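Local structure of sarcoplasmic calcium-binding proteins II, V, VI, and VII (Branchiostoma lanceolatum, 2SAS) at residues Val122-Phe127 against Ala139-Val144; Phe109-Met114 against Phe156-Tyr161. The protein binds calcium ions through EF-hand loops in muscle and seems more abundant in fast-contracting muscles, though its physiological role is not established. All blocks are in the same frame, centred on the assembly; numbering follows the deposited sequence.

Contact 1 (Val122-Phe127 against Ala139-Val144). With CA (calcium ion), chain D.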
# COMPACT_ATOMS: atom_id res chain seq x y z
N VAL A 122 17.81 -9.51 -8.66
CA VAL A 122 17.25 -8.15 -8.46
C VAL A 122 18.20 -7.71 -7.30
O VAL A 122 18.21 -8.38 -6.25
CB VAL A 122 15.76 -7.94 -8.27
CG1 VAL A 122 14.90 -9.08 -8.75
CG2 VAL A 122 15.33 -7.39 -6.94
N ASP A 123 18.98 -6.68 -7.61
CA ASP A 123 19.94 -6.25 -6.56
C ASP A 123 19.17 -5.31 -5.64
O ASP A 123 17.98 -5.14 -6.01
CB ASP A 123 21.22 -5.71 -7.14
CG ASP A 123 21.03 -4.55 -8.06
OD1 ASP A 123 20.26 -3.65 -7.79
OD2 ASP A 123 21.67 -4.54 -9.13
N LEU A 124 19.83 -4.80 -4.64
CA LEU A 124 19.27 -3.88 -3.66
C LEU A 124 18.69 -2.62 -4.26
O LEU A 124 17.62 -2.15 -3.83
CB LEU A 124 20.40 -3.57 -2.66
CG LEU A 124 20.22 -3.38 -1.18
CD1 LEU A 124 21.25 -2.32 -0.68
CD2 LEU A 124 18.84 -2.86 -0.86
N GLU A 125 19.34 -1.98 -5.21
CA GLU A 125 18.83 -0.76 -5.82
C GLU A 125 17.55 -1.07 -6.60
O GLU A 125 16.60 -0.29 -6.54
CB GLU A 125 19.83 -0.01 -6.62
CG GLU A 125 19.55 0.64 -7.98
CD GLU A 125 20.20 -0.11 -9.12
OE1 GLU A 125 21.42 -0.32 -8.91
OE2 GLU A 125 19.60 -0.50 -10.12
N GLU A 126 17.58 -2.21 -7.27
CA GLU A 126 16.38 -2.65 -8.04
C GLU A 126 15.24 -2.89 -7.08
O GLU A 126 14.11 -2.40 -7.27
CB GLU A 126 16.69 -3.93 -8.84
CG GLU A 126 17.84 -3.68 -9.84
CD GLU A 126 18.22 -4.73 -10.76
OE1 GLU A 126 18.25 -5.90 -10.31
OE2 GLU A 126 18.49 -4.58 -11.95
N PHE A 127 15.57 -3.57 -5.96
CA PHE A 127 14.56 -3.86 -4.94
C PHE A 127 14.00 -2.55 -4.43
O PHE A 127 12.77 -2.39 -4.31
CB PHE A 127 15.10 -4.84 -3.87
CG PHE A 127 14.03 -5.13 -2.85
CD1 PHE A 127 12.98 -6.00 -3.21
CD2 PHE A 127 14.04 -4.50 -1.60
CE1 PHE A 127 11.92 -6.25 -2.36
CE2 PHE A 127 13.01 -4.76 -0.70
CZ PHE A 127 11.94 -5.63 -1.10
N ALA A 139 10.57 0.47 5.25
CA ALA A 139 11.21 1.36 6.22
C ALA A 139 12.70 1.17 6.47
O ALA A 139 13.40 2.00 7.12
CB ALA A 139 10.49 1.26 7.57
N ASP A 140 13.25 0.09 6.03
CA ASP A 140 14.71 -0.25 6.16
C ASP A 140 14.81 -1.15 4.94
O ASP A 140 14.35 -2.29 5.03
CB ASP A 140 14.91 -0.83 7.54
CG ASP A 140 16.34 -1.11 7.95
OD1 ASP A 140 17.18 -1.37 7.10
OD2 ASP A 140 16.62 -1.07 9.16
N VAL A 141 15.20 -0.64 3.81
CA VAL A 141 15.23 -1.53 2.60
C VAL A 141 16.31 -2.58 2.77
O VAL A 141 16.00 -3.77 2.55
CB VAL A 141 15.11 -0.75 1.30
CG1 VAL A 141 14.84 -1.70 0.12
CG2 VAL A 141 14.01 0.30 1.29
N PRO A 142 17.52 -2.23 3.15
CA PRO A 142 18.61 -3.18 3.38
C PRO A 142 18.21 -4.30 4.32
O PRO A 142 18.62 -5.47 4.08
CB PRO A 142 19.75 -2.33 4.01
CG PRO A 142 19.48 -0.96 3.46
CD PRO A 142 17.95 -0.82 3.40
N ALA A 143 17.45 -4.07 5.38
CA ALA A 143 17.01 -5.16 6.27
C ALA A 143 15.98 -6.06 5.59
O ALA A 143 15.90 -7.24 5.91
CB ALA A 143 16.42 -4.65 7.56
N VAL A 144 15.13 -5.51 4.72
CA VAL A 144 14.13 -6.35 4.02
C VAL A 144 14.91 -7.17 3.02
O VAL A 144 14.66 -8.35 2.78
CB VAL A 144 13.01 -5.50 3.38
CG1 VAL A 144 12.19 -6.32 2.41
CG2 VAL A 144 12.14 -4.82 4.42
CA CA D . 19.22 -6.92 -12.03

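Contact 2 (Phe109-Met114 against Phe156-Tyr161)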
# COMPACT_ATOMS: atom_id res chain seq x y z
N PHE A 109 7.01 -12.63 -15.27
CA PHE A 109 6.63 -11.24 -15.69
C PHE A 109 6.95 -10.29 -14.57
O PHE A 109 7.56 -9.18 -14.74
CB PHE A 109 5.21 -11.26 -16.25
CG PHE A 109 4.69 -9.92 -16.66
CD1 PHE A 109 4.05 -9.09 -15.73
CD2 PHE A 109 4.92 -9.48 -17.97
CE1 PHE A 109 3.63 -7.81 -16.13
CE2 PHE A 109 4.49 -8.22 -18.38
CZ PHE A 109 3.85 -7.41 -17.45
N LEU A 110 6.53 -10.61 -13.37
CA LEU A 110 6.81 -9.80 -12.18
C LEU A 110 8.31 -9.77 -11.92
O LEU A 110 8.86 -8.70 -11.65
CB LEU A 110 6.11 -10.42 -10.98
CG LEU A 110 4.83 -9.76 -10.48
CD1 LEU A 110 4.26 -8.87 -11.57
CD2 LEU A 110 3.92 -10.88 -10.04
N PHE A 111 8.97 -10.92 -12.01
CA PHE A 111 10.43 -10.90 -11.75
C PHE A 111 11.19 -10.00 -12.72
O PHE A 111 12.02 -9.22 -12.22
CB PHE A 111 11.06 -12.25 -11.72
CG PHE A 111 12.54 -12.25 -11.43
CD1 PHE A 111 12.97 -12.07 -10.11
CD2 PHE A 111 13.46 -12.52 -12.45
CE1 PHE A 111 14.33 -12.11 -9.81
CE2 PHE A 111 14.82 -12.60 -12.15
CZ PHE A 111 15.26 -12.36 -10.83
N LYS A 112 10.96 -10.11 -14.01
CA LYS A 112 11.65 -9.33 -15.05
C LYS A 112 11.35 -7.86 -14.98
O LYS A 112 12.10 -7.05 -15.55
CB LYS A 112 11.28 -9.80 -16.45
CG LYS A 112 11.98 -11.06 -16.93
CD LYS A 112 11.11 -11.84 -17.91
CE LYS A 112 11.61 -13.25 -18.07
NZ LYS A 112 11.05 -13.94 -19.25
N GLY A 113 10.28 -7.47 -14.31
CA GLY A 113 9.97 -6.04 -14.20
C GLY A 113 10.71 -5.46 -13.02
O GLY A 113 10.79 -4.24 -12.84
N MET A 114 11.23 -6.37 -12.20
CA MET A 114 11.96 -5.93 -10.96
C MET A 114 13.44 -5.83 -11.37
O MET A 114 14.10 -4.81 -11.13
CB MET A 114 11.70 -6.86 -9.82
CG MET A 114 10.40 -6.66 -9.14
SD MET A 114 10.05 -8.13 -8.13
CE MET A 114 11.11 -7.76 -6.72
N PHE A 156 19.05 -13.30 -4.93
CA PHE A 156 17.74 -12.90 -5.29
C PHE A 156 17.60 -13.13 -6.82
O PHE A 156 17.68 -12.18 -7.61
CB PHE A 156 17.30 -11.47 -4.92
CG PHE A 156 15.82 -11.19 -4.94
CD1 PHE A 156 14.90 -12.17 -5.30
CD2 PHE A 156 15.37 -9.93 -4.56
CE1 PHE A 156 13.52 -11.91 -5.30
CE2 PHE A 156 13.99 -9.64 -4.59
CZ PHE A 156 13.06 -10.64 -4.97
N ASP A 157 17.40 -14.40 -7.16
CA ASP A 157 17.19 -14.69 -8.59
C ASP A 157 15.75 -15.21 -8.75
O ASP A 157 14.94 -15.13 -7.78
CB ASP A 157 18.29 -15.63 -9.05
CG ASP A 157 18.00 -17.05 -8.61
OD1 ASP A 157 17.72 -17.21 -7.42
OD2 ASP A 157 17.99 -17.94 -9.48
N LEU A 158 15.43 -15.69 -9.94
CA LEU A 158 14.12 -16.22 -10.33
C LEU A 158 13.71 -17.39 -9.42
O LEU A 158 12.55 -17.40 -8.99
CB LEU A 158 14.10 -16.60 -11.79
CG LEU A 158 12.87 -16.39 -12.64
CD1 LEU A 158 12.72 -17.50 -13.67
CD2 LEU A 158 11.60 -16.19 -11.83
N ASN A 159 14.63 -18.29 -9.10
CA ASN A 159 14.22 -19.39 -8.20
C ASN A 159 13.98 -18.88 -6.80
O ASN A 159 13.30 -19.63 -6.08
CB ASN A 159 15.14 -20.60 -8.19
CG ASN A 159 15.34 -21.02 -9.63
OD1 ASN A 159 16.28 -20.49 -10.23
ND2 ASN A 159 14.43 -21.83 -10.14
N ARG A 160 14.50 -17.73 -6.45
CA ARG A 160 14.31 -17.17 -5.11
C ARG A 160 12.92 -16.50 -5.12
O ARG A 160 12.16 -16.71 -4.19
CB ARG A 160 15.35 -16.14 -4.73
CG ARG A 160 15.80 -16.25 -3.28
CD ARG A 160 14.70 -16.15 -2.32
NE ARG A 160 14.91 -16.93 -1.08
CZ ARG A 160 14.69 -16.31 0.08
NH1 ARG A 160 14.44 -14.99 -0.04
NH2 ARG A 160 14.71 -16.79 1.28
N TYR A 161 12.69 -15.81 -6.22
CA TYR A 161 11.49 -15.10 -6.52
C TYR A 161 10.25 -16.02 -6.37
O TYR A 161 9.38 -15.69 -5.56
CB TYR A 161 11.46 -14.39 -7.92
CG TYR A 161 10.22 -13.53 -7.90
CD1 TYR A 161 10.20 -12.32 -7.19
CD2 TYR A 161 9.04 -13.93 -8.55
CE1 TYR A 161 9.08 -11.51 -7.20
CE2 TYR A 161 7.90 -13.13 -8.54
CZ TYR A 161 7.92 -11.94 -7.85
OH TYR A 161 6.76 -11.21 -7.79

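Contact 1 (Val122-Phe127 against Ala139-Val144)
The exiting helix of the third EF-hand, 124-130, rests here against the start of helix 141-149 in the fourth, and Phe127 bridges the two. CG of Phe127 stands anti to the backbone N (chi1 -179°), which carries the ring across to the other helix. Its CD2 meets CG1 of Val141 at 3.4 Å, the methyl arriving at the ring edge near its plane. Val144 CG1 comes obliquely to Phe127 CE2 at 3.6 Å, the two side chains crossing at about a right angle. Toward the surface, Leu124 CD2 lies 4.3 Å from Pro142 CA. On the calcium side of the same helix turn, Glu126 grips the ion with both carboxylate oxygens, OE1 at 2.2 Å and OE2 at 2.5 Å; Asp115, Ser117, Asp119 and Ile121 complete the site. Asp123 and Glu126 form a capping box: Glu126 N bonds Asp123 OD1 (3.1 Å), and Asp123 N returns one to Glu126 OE1 (2.9 Å), on its anti side and tilted 25° from the carboxylate plane. Asp140 caps the partner helix through Ala143 N. Between the helices the contact is wholly apolar; the bond from Asp123 N reaches an oxygen that also binds calcium, and so should help hold that carboxylate's turn.

Contact 2 (Phe109-Met114 against Phe156-Tyr161)
The Phe111 ring has Leu158 over one face, with CA 4.0 Å above its centre, and Phe156 O at the edge near its plane. On the Tyr161 ring, one face takes Phe111 CB, offset toward the rim, while Phe156 CE1 lies in plane at the edge. Tyr161 CA lies in the plane of the Phe156 ring, at its edge. The rings of Phe111 and Tyr161 are oblique, planes at 51°, and their side chains slide past each other in opposite directions. Phe111 CG is anti to the backbone N (chi1 -179°), which lays the ring against the first turn of helix 158-170, its CZ reaching 3.5 Å from Leu158 N. Its CD1 meets Tyr161 CB, also at 3.5 Å. Met114 makes a Met-aromatic contact, SD 3.6 Å from Tyr161 CE1, and the bend at its chi3 takes CE to 3.9 Å from Phe156 CZ. Tyr161 OH lies 3.4 Å from Leu110 CB. Replacing Phe111 with an alanine would probably open a gap against Leu158 and take away the ring that packs on Tyr161 CB, leaving only CB against the tyrosine face. No hydrogen bond joins the segments, so the two helices are held by aromatic, sulfur and aliphatic contacts.

In the fold
Contacts 1 and 2 join the third and fourth EF-hands at two places whose centres lie 14 Å apart: contact 2 uses the helix entering the third calcium loop, contact 1 the helix leaving it. They meet at Val122, whose N is 2.9 Å from Phe156 O, a probable hydrogen bond, and whose CG1 packs 3.3 Å from Phe111 CE1. Phe127 CD1 also approaches Phe156 CE2 at 4.0 Å, so the apolar packing runs on from one contact to the other. Calcium sits beside it: Glu126 of contact 1 binds the ion directly, while the Phe111 side chain of contact 2 stays about 7 Å from it. Contact 1 also reaches the dimer partner: Ala139 O accepts a hydrogen bond from NE1 of Trp79 of the second subunit.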